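Local coordinates for protein bacterial leucyl aminopeptidase (Legionella pneumophila, PDB 6ESL) that probably removes amino acids from the N termini of peptides as a two-zinc, M28-family aminopeptidase linked to nutrient acquisition during infection of amoebas, at residues T138-Y143 and V154-W159; S147-T152 and T212-M217; L24-C29 and K48-L53; I40-K45 and Q89-L94. One frame throughout, in Å; residues are numbered along the deposited sequence.

Contact 1: residues T138-Y143 and V154-W159; sequences THMTSY and VETANW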
loop_
_atom_site.group_PDB
_atom_site.type_symbol
_atom_site.label_atom_id
_atom_site.label_comp_id
_atom_site.label_asym_id
_atom_site.label_seq_id
_atom_site.Cartn_x
_atom_site.Cartn_y
_atom_site.Cartn_z
ATOM N N THR B 138 33.239 -2.170 8.994
ATOM C CA THR B 138 34.641 -2.574 8.844
ATOM C C THR B 138 34.852 -3.903 9.526
ATOM O O THR B 138 35.375 -4.816 8.927
ATOM C CB THR B 138 35.573 -1.463 9.340
ATOM O OG1 THR B 138 35.362 -0.329 8.467
ATOM C CG2 THR B 138 37.098 -1.893 9.363
ATOM N N HIS B 139 34.416 -4.015 10.761
ATOM C CA HIS B 139 34.641 -5.282 11.475
ATOM C C HIS B 139 33.847 -6.416 10.818
ATOM O O HIS B 139 34.376 -7.494 10.518
ATOM C CB HIS B 139 34.205 -5.125 12.906
ATOM C CG HIS B 139 34.564 -6.313 13.743
ATOM N ND1 HIS B 139 33.757 -7.440 13.806
ATOM C CD2 HIS B 139 35.684 -6.602 14.456
ATOM C CE1 HIS B 139 34.357 -8.352 14.551
ATOM N NE2 HIS B 139 35.507 -7.865 14.966
ATOM N N MET B 140 32.564 -6.185 10.504
ATOM C CA MET B 140 31.739 -7.313 9.971
ATOM C C MET B 140 32.308 -7.799 8.671
ATOM O O MET B 140 32.391 -9.000 8.470
ATOM C CB MET B 140 30.283 -6.899 9.762
ATOM C CG MET B 140 29.524 -6.766 11.062
ATOM S SD MET B 140 27.731 -6.630 10.820
ATOM C CE MET B 140 27.234 -8.297 10.353
ATOM N N THR B 141 32.739 -6.885 7.804
ATOM C CA THR B 141 33.250 -7.300 6.496
ATOM C C THR B 141 34.649 -7.949 6.535
ATOM O O THR B 141 35.105 -8.487 5.542
ATOM C CB THR B 141 33.271 -6.164 5.486
ATOM O OG1 THR B 141 34.114 -5.055 5.946
ATOM C CG2 THR B 141 31.849 -5.612 5.197
ATOM N N SER B 142 35.276 -7.968 7.697
ATOM C CA SER B 142 36.600 -8.568 7.796
ATOM C C SER B 142 36.528 -10.027 8.112
ATOM O O SER B 142 37.537 -10.716 7.887
ATOM C CB SER B 142 37.451 -7.813 8.814
ATOM O OG SER B 142 37.075 -8.299 10.071
ATOM N N TYR B 143 35.354 -10.562 8.425
ATOM C CA TYR B 143 35.243 -12.010 8.552
ATOM C C TYR B 143 35.354 -12.539 7.103
ATOM O O TYR B 143 34.840 -11.907 6.180
ATOM C CB TYR B 143 33.904 -12.404 9.170
ATOM C CG TYR B 143 33.714 -11.906 10.585
ATOM C CD1 TYR B 143 34.125 -12.669 11.670
ATOM C CD2 TYR B 143 33.124 -10.675 10.836
ATOM C CE1 TYR B 143 33.953 -12.219 12.966
ATOM C CE2 TYR B 143 32.948 -10.216 12.128
ATOM C CZ TYR B 143 33.364 -10.992 13.188
ATOM O OH TYR B 143 33.190 -10.540 14.477
ATOM N N VAL B 154 29.530 -18.178 13.269
ATOM C CA VAL B 154 29.312 -18.269 14.688
ATOM C C VAL B 154 29.979 -17.099 15.396
ATOM O O VAL B 154 29.340 -16.465 16.240
ATOM C CB VAL B 154 29.829 -19.661 15.277
ATOM C CG1 VAL B 154 29.817 -19.749 16.814
ATOM C CG2 VAL B 154 28.997 -20.800 14.679
ATOM N N GLU B 155 31.243 -16.849 15.070
ATOM C CA GLU B 155 31.985 -15.713 15.673
ATOM C C GLU B 155 31.207 -14.376 15.459
ATOM O O GLU B 155 31.201 -13.494 16.329
ATOM C CB GLU B 155 33.387 -15.576 15.046
ATOM C CG GLU B 155 34.420 -16.692 15.353
ATOM C CD GLU B 155 35.605 -16.712 14.321
ATOM O OE1 GLU B 155 35.901 -15.663 13.654
ATOM O OE2 GLU B 155 36.284 -17.798 14.162
ATOM N N THR B 156 30.538 -14.213 14.275
ATOM C CA THR B 156 29.821 -12.991 14.021
ATOM C C THR B 156 28.740 -12.825 15.056
ATOM O O THR B 156 28.556 -11.763 15.624
ATOM C CB THR B 156 29.158 -13.024 12.587
ATOM O OG1 THR B 156 30.176 -13.150 11.592
ATOM C CG2 THR B 156 28.304 -11.780 12.286
ATOM N N ALA B 157 27.958 -13.885 15.271
ATOM C CA ALA B 157 26.863 -13.803 16.220
ATOM C C ALA B 157 27.343 -13.458 17.673
ATOM O O ALA B 157 26.724 -12.633 18.402
ATOM C CB ALA B 157 26.130 -15.150 16.248
ATOM N N ASN B 158 28.378 -14.208 18.117
ATOM C CA ASN B 158 29.040 -13.902 19.411
ATOM C C ASN B 158 29.515 -12.396 19.568
ATOM O O ASN B 158 29.254 -11.754 20.573
ATOM C CB ASN B 158 30.268 -14.789 19.567
ATOM C CG ASN B 158 29.927 -16.221 19.872
ATOM O OD1 ASN B 158 28.827 -16.548 20.272
ATOM N ND2 ASN B 158 30.944 -17.078 19.758
ATOM N N TRP B 159 30.172 -11.885 18.541
ATOM C CA TRP B 159 30.633 -10.466 18.518
ATOM C C TRP B 159 29.486 -9.469 18.566
ATOM O O TRP B 159 29.503 -8.572 19.335
ATOM C CB TRP B 159 31.479 -10.232 17.302
ATOM C CG TRP B 159 32.041 -8.877 17.277
ATOM C CD1 TRP B 159 33.128 -8.405 18.025
ATOM C CD2 TRP B 159 31.598 -7.785 16.500
ATOM N NE1 TRP B 159 33.363 -7.097 17.696
ATOM C CE2 TRP B 159 32.429 -6.686 16.792
ATOM C CE3 TRP B 159 30.578 -7.623 15.557
ATOM C CZ2 TRP B 159 32.250 -5.431 16.195
ATOM C CZ3 TRP B 159 30.411 -6.346 14.956
ATOM C CH2 TRP B 159 31.205 -5.296 15.276
#

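Contact 2: residues S147-T152 and T212-M217; sequences SATKDT and TLDGRM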
loop_
_atom_site.group_PDB
_atom_site.type_symbol
_atom_site.label_atom_id
_atom_site.label_comp_id
_atom_site.label_asym_id
_atom_site.label_seq_id
_atom_site.Cartn_x
_atom_site.Cartn_y
_atom_site.Cartn_z
ATOM N N SER B 147 28.761 -17.017 6.875
ATOM C CA SER B 147 27.889 -18.126 6.607
ATOM C C SER B 147 27.431 -18.884 7.832
ATOM O O SER B 147 28.252 -19.217 8.715
ATOM C CB SER B 147 28.601 -19.091 5.712
ATOM O OG SER B 147 27.815 -20.221 5.380
ATOM N N ALA B 148 26.119 -19.231 7.832
ATOM C CA ALA B 148 25.504 -19.849 8.951
ATOM C C ALA B 148 26.055 -21.279 9.234
ATOM O O ALA B 148 25.784 -21.810 10.279
ATOM C CB ALA B 148 24.029 -19.889 8.774
ATOM N N THR B 149 26.803 -21.848 8.311
ATOM C CA THR B 149 27.342 -23.216 8.470
ATOM C C THR B 149 28.799 -23.157 8.900
ATOM O O THR B 149 29.392 -24.240 8.979
ATOM C CB THR B 149 27.327 -24.036 7.138
ATOM O OG1 THR B 149 28.001 -23.291 6.111
ATOM C CG2 THR B 149 25.890 -24.342 6.686
ATOM N N LYS B 150 29.357 -21.967 9.085
ATOM C CA LYS B 150 30.789 -21.779 9.393
ATOM C C LYS B 150 31.108 -21.153 10.725
ATOM O O LYS B 150 30.348 -20.381 11.282
ATOM C CB LYS B 150 31.443 -20.931 8.312
ATOM C CG LYS B 150 31.219 -21.502 6.906
ATOM C CD LYS B 150 31.994 -22.817 6.764
ATOM C CE LYS B 150 32.483 -23.004 5.356
ATOM N NZ LYS B 150 31.414 -23.497 4.550
ATOM N N ASP B 151 32.332 -21.449 11.215
ATOM C CA ASP B 151 32.804 -20.840 12.476
ATOM C C ASP B 151 32.824 -19.335 12.442
ATOM O O ASP B 151 32.425 -18.689 13.406
ATOM C CB ASP B 151 34.169 -21.421 12.916
ATOM C CG ASP B 151 34.074 -22.868 13.345
ATOM O OD1 ASP B 151 32.997 -23.314 13.818
ATOM O OD2 ASP B 151 35.107 -23.576 13.242
ATOM N N THR B 152 33.179 -18.761 11.319
ATOM C CA THR B 152 33.093 -17.301 11.147
ATOM C C THR B 152 31.692 -16.741 11.314
ATOM O O THR B 152 31.555 -15.639 11.837
ATOM C CB THR B 152 33.731 -16.822 9.801
ATOM O OG1 THR B 152 33.174 -17.550 8.729
ATOM C CG2 THR B 152 35.279 -17.150 9.844
ATOM N N THR B 212 26.086 -14.311 5.273
ATOM C CA THR B 212 26.459 -14.261 3.880
ATOM C C THR B 212 26.480 -15.637 3.305
ATOM O O THR B 212 26.220 -16.670 3.992
ATOM C CB THR B 212 27.895 -13.691 3.713
ATOM O OG1 THR B 212 28.879 -14.663 4.236
ATOM C CG2 THR B 212 28.026 -12.346 4.381
ATOM N N LEU B 213 26.797 -15.705 2.029
ATOM C CA LEU B 213 27.084 -16.993 1.391
ATOM C C LEU B 213 28.475 -17.519 1.878
ATOM O O LEU B 213 29.227 -16.824 2.580
ATOM C CB LEU B 213 27.067 -16.863 -0.138
ATOM C CG LEU B 213 25.861 -16.405 -0.913
ATOM C CD1 LEU B 213 25.962 -16.785 -2.345
ATOM C CD2 LEU B 213 24.711 -17.034 -0.208
ATOM N N ASP B 214 28.783 -18.733 1.452
ATOM C CA ASP B 214 30.107 -19.285 1.560
ATOM C C ASP B 214 31.118 -18.704 0.591
ATOM O O ASP B 214 30.797 -17.891 -0.269
ATOM C CB ASP B 214 30.110 -20.807 1.403
ATOM C CG ASP B 214 29.231 -21.508 2.404
ATOM O OD1 ASP B 214 29.462 -21.327 3.615
ATOM O OD2 ASP B 214 28.277 -22.201 1.936
ATOM N N GLY B 215 32.401 -19.104 0.768
ATOM C CA GLY B 215 33.479 -18.445 0.012
ATOM C C GLY B 215 33.860 -17.124 0.647
ATOM O O GLY B 215 33.496 -16.791 1.762
ATOM N N ARG B 216 34.613 -16.342 -0.117
ATOM C CA ARG B 216 35.009 -15.038 0.360
ATOM C C ARG B 216 33.885 -14.059 0.101
ATOM O O ARG B 216 33.694 -13.594 -1.023
ATOM C CB ARG B 216 36.210 -14.514 -0.425
ATOM C CG ARG B 216 36.693 -13.144 0.023
ATOM C CD ARG B 216 37.135 -13.164 1.477
ATOM N NE ARG B 216 37.585 -11.851 1.930
ATOM C CZ ARG B 216 36.793 -10.940 2.484
ATOM N NH1 ARG B 216 35.503 -11.197 2.656
ATOM N NH2 ARG B 216 37.287 -9.770 2.866
ATOM N N MET B 217 33.142 -13.749 1.152
ATOM C CA MET B 217 31.980 -12.821 1.043
ATOM C C MET B 217 32.046 -11.758 2.100
ATOM O O MET B 217 31.609 -11.923 3.216
ATOM C CB MET B 217 30.724 -13.681 1.210
ATOM C CG MET B 217 30.560 -14.711 0.150
ATOM S SD MET B 217 30.029 -14.005 -1.408
ATOM C CE MET B 217 30.289 -15.374 -2.549
HETATM O O HOH W 1 25.448 -19.232 3.858
HETATM O O HOH W 2 24.235 -18.481 5.656
#

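Contact 3: residues L24-C29 and K48-L53; sequences LQVPQC and KIIDVL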
loop_
_atom_site.group_PDB
_atom_site.type_symbol
_atom_site.label_atom_id
_atom_site.label_comp_id
_atom_site.label_asym_id
_atom_site.label_seq_id
_atom_site.Cartn_x
_atom_site.Cartn_y
_atom_site.Cartn_z
ATOM N N LEU B 24 -29.930 -3.964 0.437
ATOM C CA LEU B 24 -28.626 -3.327 0.828
ATOM C C LEU B 24 -27.759 -4.289 1.568
ATOM O O LEU B 24 -28.282 -4.999 2.470
ATOM C CB LEU B 24 -28.935 -2.151 1.701
ATOM C CG LEU B 24 -29.939 -1.155 1.172
ATOM C CD1 LEU B 24 -30.133 -0.033 2.147
ATOM C CD2 LEU B 24 -29.468 -0.649 -0.198
ATOM N N GLN B 25 -26.480 -4.317 1.211
ATOM C CA GLN B 25 -25.454 -5.019 1.951
ATOM C C GLN B 25 -24.858 -4.028 2.955
ATOM O O GLN B 25 -24.365 -2.979 2.528
ATOM C CB GLN B 25 -24.386 -5.647 1.129
ATOM C CG GLN B 25 -23.451 -6.541 1.912
ATOM C CD GLN B 25 -22.546 -7.432 1.025
ATOM O OE1 GLN B 25 -21.388 -7.705 1.363
ATOM N NE2 GLN B 25 -23.058 -7.815 -0.141
ATOM N N VAL B 26 -25.014 -4.363 4.255
ATOM C CA VAL B 26 -24.704 -3.477 5.349
ATOM C C VAL B 26 -23.668 -4.140 6.295
ATOM O O VAL B 26 -23.871 -5.306 6.742
ATOM C CB VAL B 26 -25.992 -3.131 6.051
ATOM C CG1 VAL B 26 -25.806 -2.055 7.099
ATOM C CG2 VAL B 26 -27.027 -2.576 5.077
ATOM N N PRO B 27 -22.613 -3.415 6.654
ATOM C CA PRO B 27 -21.722 -3.923 7.740
ATOM C C PRO B 27 -22.444 -4.148 9.045
ATOM O O PRO B 27 -23.389 -3.403 9.419
ATOM C CB PRO B 27 -20.688 -2.766 7.927
ATOM C CG PRO B 27 -20.875 -1.896 6.721
ATOM C CD PRO B 27 -22.255 -2.048 6.230
ATOM N N GLN B 28 -22.031 -5.196 9.768
ATOM C CA GLN B 28 -22.668 -5.475 11.123
ATOM C C GLN B 28 -22.764 -4.254 12.052
ATOM O O GLN B 28 -23.811 -4.038 12.683
ATOM C CB GLN B 28 -21.987 -6.652 11.875
ATOM C CG GLN B 28 -22.239 -8.005 11.231
ATOM C CD GLN B 28 -23.644 -8.606 11.443
ATOM O OE1 GLN B 28 -24.535 -7.989 12.064
ATOM N NE2 GLN B 28 -23.833 -9.806 10.906
ATOM N N CYS B 29 -21.713 -3.449 12.043
ATOM C CA CYS B 29 -21.643 -2.308 12.953
ATOM C C CYS B 29 -22.760 -1.339 12.673
ATOM O O CYS B 29 -23.366 -0.855 13.560
ATOM C CB CYS B 29 -20.307 -1.598 12.848
ATOM S SG CYS B 29 -19.811 -0.948 11.202
ATOM N N LYS B 48 -24.840 -8.016 6.972
ATOM C CA LYS B 48 -26.195 -8.435 6.684
ATOM C C LYS B 48 -26.552 -7.924 5.266
ATOM O O LYS B 48 -26.117 -6.867 4.877
ATOM C CB LYS B 48 -27.210 -7.836 7.640
ATOM C CG LYS B 48 -26.984 -8.322 9.073
ATOM C CD LYS B 48 -28.120 -8.019 9.983
ATOM C CE LYS B 48 -27.685 -8.437 11.391
ATOM N NZ LYS B 48 -28.733 -8.004 12.274
ATOM N N ILE B 49 -27.397 -8.651 4.553
ATOM C CA ILE B 49 -28.173 -8.105 3.457
ATOM C C ILE B 49 -29.574 -7.955 3.916
ATOM O O ILE B 49 -30.286 -8.931 4.309
ATOM C CB ILE B 49 -28.032 -8.943 2.162
ATOM C CG1 ILE B 49 -26.620 -8.881 1.705
ATOM C CG2 ILE B 49 -29.045 -8.470 1.124
ATOM C CD1 ILE B 49 -26.172 -9.849 0.640
ATOM N N ILE B 50 -30.057 -6.737 3.804
ATOM C CA ILE B 50 -31.358 -6.423 4.262
ATOM C C ILE B 50 -32.238 -5.933 3.119
ATOM O O ILE B 50 -31.724 -5.474 2.097
ATOM C CB ILE B 50 -31.353 -5.330 5.364
ATOM C CG1 ILE B 50 -30.803 -3.968 4.862
ATOM C CG2 ILE B 50 -30.496 -5.804 6.543
ATOM C CD1 ILE B 50 -31.093 -2.849 5.826
ATOM N N ASP B 51 -33.523 -6.076 3.310
ATOM C CA ASP B 51 -34.503 -5.542 2.413
ATOM C C ASP B 51 -35.161 -4.395 3.110
ATOM O O ASP B 51 -35.628 -4.560 4.268
ATOM C CB ASP B 51 -35.603 -6.647 2.141
ATOM C CG ASP B 51 -36.636 -6.188 1.164
ATOM O OD1 ASP B 51 -37.593 -5.528 1.564
ATOM O OD2 ASP B 51 -36.420 -6.367 -0.041
ATOM N N VAL B 52 -35.362 -3.310 2.407
ATOM C CA VAL B 52 -36.014 -2.157 2.970
ATOM C C VAL B 52 -36.814 -1.443 1.923
ATOM O O VAL B 52 -36.627 -1.673 0.779
ATOM C CB VAL B 52 -34.984 -1.148 3.488
ATOM C CG1 VAL B 52 -34.136 -1.785 4.545
ATOM C CG2 VAL B 52 -34.118 -0.644 2.351
ATOM N N LEU B 53 -37.731 -0.595 2.324
ATOM C CA LEU B 53 -38.451 0.219 1.374
ATOM C C LEU B 53 -37.483 1.241 0.793
ATOM O O LEU B 53 -36.637 1.736 1.496
ATOM C CB LEU B 53 -39.519 1.019 2.057
ATOM C CG LEU B 53 -40.787 0.388 2.600
ATOM C CD1 LEU B 53 -41.744 1.516 2.854
ATOM C CD2 LEU B 53 -41.350 -0.572 1.594
#

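Contact 4: residues I40-K45 and Q89-L94; sequences ILAENK and QSAQKL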
loop_
_atom_site.group_PDB
_atom_site.type_symbol
_atom_site.label_atom_id
_atom_site.label_comp_id
_atom_site.label_asym_id
_atom_site.label_seq_id
_atom_site.Cartn_x
_atom_site.Cartn_y
_atom_site.Cartn_z
ATOM N N ILE B 40 -34.125 -9.234 7.242
ATOM C CA ILE B 40 -32.808 -9.790 7.051
ATOM C C ILE B 40 -32.951 -10.877 6.012
ATOM O O ILE B 40 -33.743 -11.773 6.194
ATOM C CB ILE B 40 -32.226 -10.427 8.315
ATOM C CG1 ILE B 40 -32.406 -9.540 9.577
ATOM C CG2 ILE B 40 -30.782 -10.804 8.086
ATOM C CD1 ILE B 40 -31.986 -8.114 9.416
ATOM N N LEU B 41 -32.179 -10.802 4.929
ATOM C CA LEU B 41 -32.245 -11.800 3.868
ATOM C C LEU B 41 -31.119 -12.803 4.004
ATOM O O LEU B 41 -31.233 -13.946 3.524
ATOM C CB LEU B 41 -32.178 -11.143 2.466
ATOM C CG LEU B 41 -33.366 -10.219 2.147
ATOM C CD1 LEU B 41 -33.105 -9.597 0.802
ATOM C CD2 LEU B 41 -34.723 -10.870 2.176
ATOM N N ALA B 42 -30.004 -12.370 4.558
ATOM C CA ALA B 42 -28.854 -13.199 4.737
ATOM C C ALA B 42 -27.898 -12.466 5.665
ATOM O O ALA B 42 -27.971 -11.255 5.774
ATOM C CB ALA B 42 -28.153 -13.427 3.380
ATOM N N GLU B 43 -27.038 -13.208 6.324
ATOM C CA GLU B 43 -26.011 -12.634 7.139
ATOM C C GLU B 43 -24.871 -13.535 7.426
ATOM O O GLU B 43 -24.977 -14.735 7.411
ATOM C CB GLU B 43 -26.532 -11.984 8.400
ATOM C CG GLU B 43 -27.069 -12.871 9.474
ATOM C CD GLU B 43 -27.370 -12.085 10.725
ATOM O OE1 GLU B 43 -26.417 -11.679 11.428
ATOM O OE2 GLU B 43 -28.546 -11.872 10.989
ATOM N N ASN B 44 -23.755 -12.913 7.687
ATOM C CA ASN B 44 -22.552 -13.597 8.044
ATOM C C ASN B 44 -21.854 -12.829 9.126
ATOM O O ASN B 44 -22.398 -11.926 9.699
ATOM C CB ASN B 44 -21.685 -13.985 6.843
ATOM C CG ASN B 44 -21.079 -12.809 6.128
ATOM O OD1 ASN B 44 -21.085 -11.712 6.613
ATOM N ND2 ASN B 44 -20.532 -13.060 4.971
ATOM N N LYS B 45 -20.636 -13.199 9.429
ATOM C CA LYS B 45 -19.918 -12.550 10.493
ATOM C C LYS B 45 -19.747 -11.048 10.300
ATOM O O LYS B 45 -19.826 -10.311 11.237
ATOM C CB LYS B 45 -18.560 -13.217 10.634
ATOM C CG LYS B 45 -18.582 -14.641 11.115
ATOM C CD LYS B 45 -17.195 -15.243 11.205
ATOM C CE LYS B 45 -17.204 -16.682 11.716
ATOM N NZ LYS B 45 -15.873 -17.331 11.802
ATOM N N GLN B 89 -31.761 -16.880 -1.449
ATOM C CA GLN B 89 -30.734 -17.797 -1.968
ATOM C C GLN B 89 -29.654 -16.975 -2.621
ATOM O O GLN B 89 -28.485 -17.176 -2.303
ATOM C CB GLN B 89 -31.338 -18.804 -2.993
ATOM C CG GLN B 89 -32.337 -19.824 -2.394
ATOM C CD GLN B 89 -33.000 -20.787 -3.427
ATOM O OE1 GLN B 89 -33.103 -20.456 -4.603
ATOM N NE2 GLN B 89 -33.458 -21.958 -2.971
ATOM N N SER B 90 -30.041 -16.079 -3.540
ATOM C CA SER B 90 -29.091 -15.119 -4.189
ATOM C C SER B 90 -28.346 -14.285 -3.159
ATOM O O SER B 90 -27.108 -14.165 -3.224
ATOM C CB SER B 90 -29.795 -14.132 -5.119
ATOM O OG SER B 90 -30.664 -13.306 -4.427
ATOM N N ALA B 91 -29.115 -13.756 -2.196
ATOM C CA ALA B 91 -28.550 -12.939 -1.101
ATOM C C ALA B 91 -27.528 -13.746 -0.306
ATOM O O ALA B 91 -26.383 -13.301 -0.225
ATOM C CB ALA B 91 -29.641 -12.326 -0.232
ATOM N N GLN B 92 -27.882 -14.953 0.194
ATOM C CA GLN B 92 -26.880 -15.823 0.899
ATOM C C GLN B 92 -25.671 -16.198 0.007
ATOM O O GLN B 92 -24.483 -16.214 0.450
ATOM C CB GLN B 92 -27.564 -17.102 1.501
ATOM C CG GLN B 92 -28.003 -17.064 3.010
ATOM C CD GLN B 92 -26.765 -16.991 3.987
ATOM O OE1 GLN B 92 -25.783 -17.730 3.834
ATOM N NE2 GLN B 92 -26.823 -16.101 4.973
ATOM N N LYS B 93 -25.958 -16.473 -1.261
ATOM C CA LYS B 93 -24.880 -16.798 -2.217
ATOM C C LYS B 93 -23.955 -15.615 -2.453
ATOM O O LYS B 93 -22.735 -15.781 -2.563
ATOM C CB LYS B 93 -25.451 -17.303 -3.558
ATOM C CG LYS B 93 -26.162 -18.661 -3.461
ATOM C CD LYS B 93 -26.760 -19.176 -4.780
ATOM C CE LYS B 93 -27.433 -20.562 -4.583
ATOM N NZ LYS B 93 -28.028 -21.042 -5.849
ATOM N N LEU B 94 -24.545 -14.419 -2.506
ATOM C CA LEU B 94 -23.772 -13.193 -2.643
ATOM C C LEU B 94 -22.802 -13.018 -1.509
ATOM O O LEU B 94 -21.667 -12.682 -1.740
ATOM C CB LEU B 94 -24.708 -11.995 -2.747
ATOM C CG LEU B 94 -24.087 -10.730 -3.302
ATOM C CD1 LEU B 94 -23.369 -10.929 -4.644
ATOM C CD2 LEU B 94 -25.265 -9.776 -3.432
#

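Contact 1: residues T138-Y143 and V154-W159
Helix 130-142 and helix 151-170 form an antiparallel pair, their local axes at 159° and 10.9 Å apart, joined where His139, Met140 and Tyr143 meet Thr156 and Trp159. An offset stack leads the contact: the His139 imidazole lies over one face of the Trp159 indole, above its five-membered ring, with centroids 3.8 Å apart and planes only 12° from parallel. Trp159 reaches across because its CG stands anti to its backbone N (chi1 -176°), and the two side chains slide past each other in opposite directions. Met140 adds an apolar touch at the benzene end of the indole, CG to Trp159 CZ3 at 4.0 Å, while its CE reaches Thr156 CG2. The Tyr143 ring carries Thr156 OG1 3.8 Å above the middle of one face; that hydroxyl is hydrogen-bonded to Thr152 O in its own helix. The hydroxyl end of Tyr143 lies beside Trp159 CB, and Glu155 CB comes obliquely to the ring at CE1. No hydrogen bond crosses the interface. Beyond the pair, Met140 rests on Ser227 of helix 220-239, and helix 151-170 turns Ala157 and Asn158 to Phe180 of strand 176-183.

Contact 2: residues S147-T152 and T212-M217
Asp214 is gripped through one carboxylate oxygen by Ser147 and Lys150, tying the turn before helix 151-170 to the loop that follows strand 203-209. Two polar side-chain bonds converge there: Ser147 OG donates to Asp214 OD1 at 2.7 Å, and Lys150 NZ makes a salt bridge to the same OD1 at 3.1 Å. The donors approach from opposite faces, 44° and 72° out of the carboxylate plane, so OD1 is clamped from both sides. Lys150 gets there by a chain bent at several torsions, crossing Asp214 at about a right angle. With chi1 at -180° the Ser147 hydroxyl points to Asp214, and it also accepts from Thr149 OG1 at 3.2 Å.

Water contributes a second kind of link. One water donates both to Ser147 OG and, at 2.7 Å, to Thr212 O; another accepts from Ala148 N at 3.0 Å and donates to the same carbonyl. Thr212 O is further approached by Ser147 CA in a CA-H...O contact of 3.4 Å.

On the backbone side, residues 147-150 form a type I turn, closed by Lys150 N to Ser147 O at 3.0 Å, and Lys150 is the N-cap residue of helix 151-170. Asp214 N is bound by Glu58 OE2 of the second subunit. With a hydroxyl hydrogen bond and an ammonium group on OD1, Asp214 is probably stabilised as the carboxylate, which would fix this loop, not far from the zinc site, against the turn and beside the subunit interface.

Contact 3: residues L24-C29 and K48-L53
Leu24, Val26, Lys48 and Ile50 point to one face of strands 21-27 and 47-53, neighbouring inner strands of the four-stranded antiparallel sheet, and Gln25 and Ile49 to the other. On the first face the Ile50 CG1 branch stands between its backbone N and carbonyl carbon (chi1 63°), which brings CG1 to 4.0 Å from Val26 CG2 and 4.1 Å from Leu24 CB. Leu24 CD1 meets Val52 CG2 farther along, the side chains crossing near a right angle. Gln28 crosses the extended Lys48 chain at the other end, bending back so that its OE1 lies 3.3 Å from Lys48 CE; its NE2 is hydrogen-bonded to Asn44 O and Glu43 OE1. On the second face Gln25 runs obliquely over Ile49, NE2 coming 3.8 Å from CD1.

Between the two faces, Leu24 pairs with Ile50 and Val26 with Lys48 as hydrogen-bonded pairs. The straightest bond is Val26 N to Lys48 O, 2.8 Å with an N-H...O angle of 176°. Gln25 and Pro27 touch Tyr331 of the second subunit. The backbones of Leu24, Val26, Lys48 and Ile50 thus satisfy one another, those of Gln25 and Ile49 bond neighbouring strands, and Leu24 and Ile50 offer helix 57-67 an aliphatic surface.

Contact 4: residues I40-K45 and Q89-L94
The flat groups here are the peptide joining Ala91 to Gln92 and the Gln92 side-chain amide, and both meet the methyl of Ala42. Ala42 CB sits over one face of that peptide, 3.8 Å from Ala91 C. It approaches the amide obliquely instead, on the nitrogen end, with NE2 3.4 Å away. Gln92 folds back toward the strand through its bent chi2 (-67°), its CG lying 3.7 Å from the same methyl. At its edge the amide offers NE2 to Glu43 O in a weak hydrogen bond of 3.3 Å; Glu43 N, also a donor, is close to NE2 without bonding to it.

Ala91 CB touches two consecutive residues of the strand, Leu41 CB at 3.9 Å and Ala42 CB at 4.1 Å. Leu41 and Ala42 form a classic beta bulge, both facing Ile49, which probably helps these consecutive residues meet one helix residue. Small methyl groups permit the close approach, 6.9 Å between the local axes at 28°. Helix 88-94 thus lies along strand 39-43, outermost in the four-stranded antiparallel sheet and next to strand 47-53; Leu94 of the same helix touches Val75 and Leu79.

Contacts 1 and 2 lie together, centres about 11 Å apart, and share helix 151-170, contact 2 before and at its start and contact 1 within it. Contacts 3 and 4, also neighbours, belong to the small N-terminal sheet, where strands 39-43 and 47-53 bond side by side through Leu41 and Ile49. The centres of contacts 1 and 3 are about 61 Å apart. Contacts 3 and 4 are mostly buried, one held by backbone pairing, the other by methyl groups and a weak amide bond. The partly buried pair on the zinc-bearing side of the chain relies on ring stacking in contact 1 and on charge, hydroxyls and water in contact 2. Contacts 2 and 3 both also touch the second subunit.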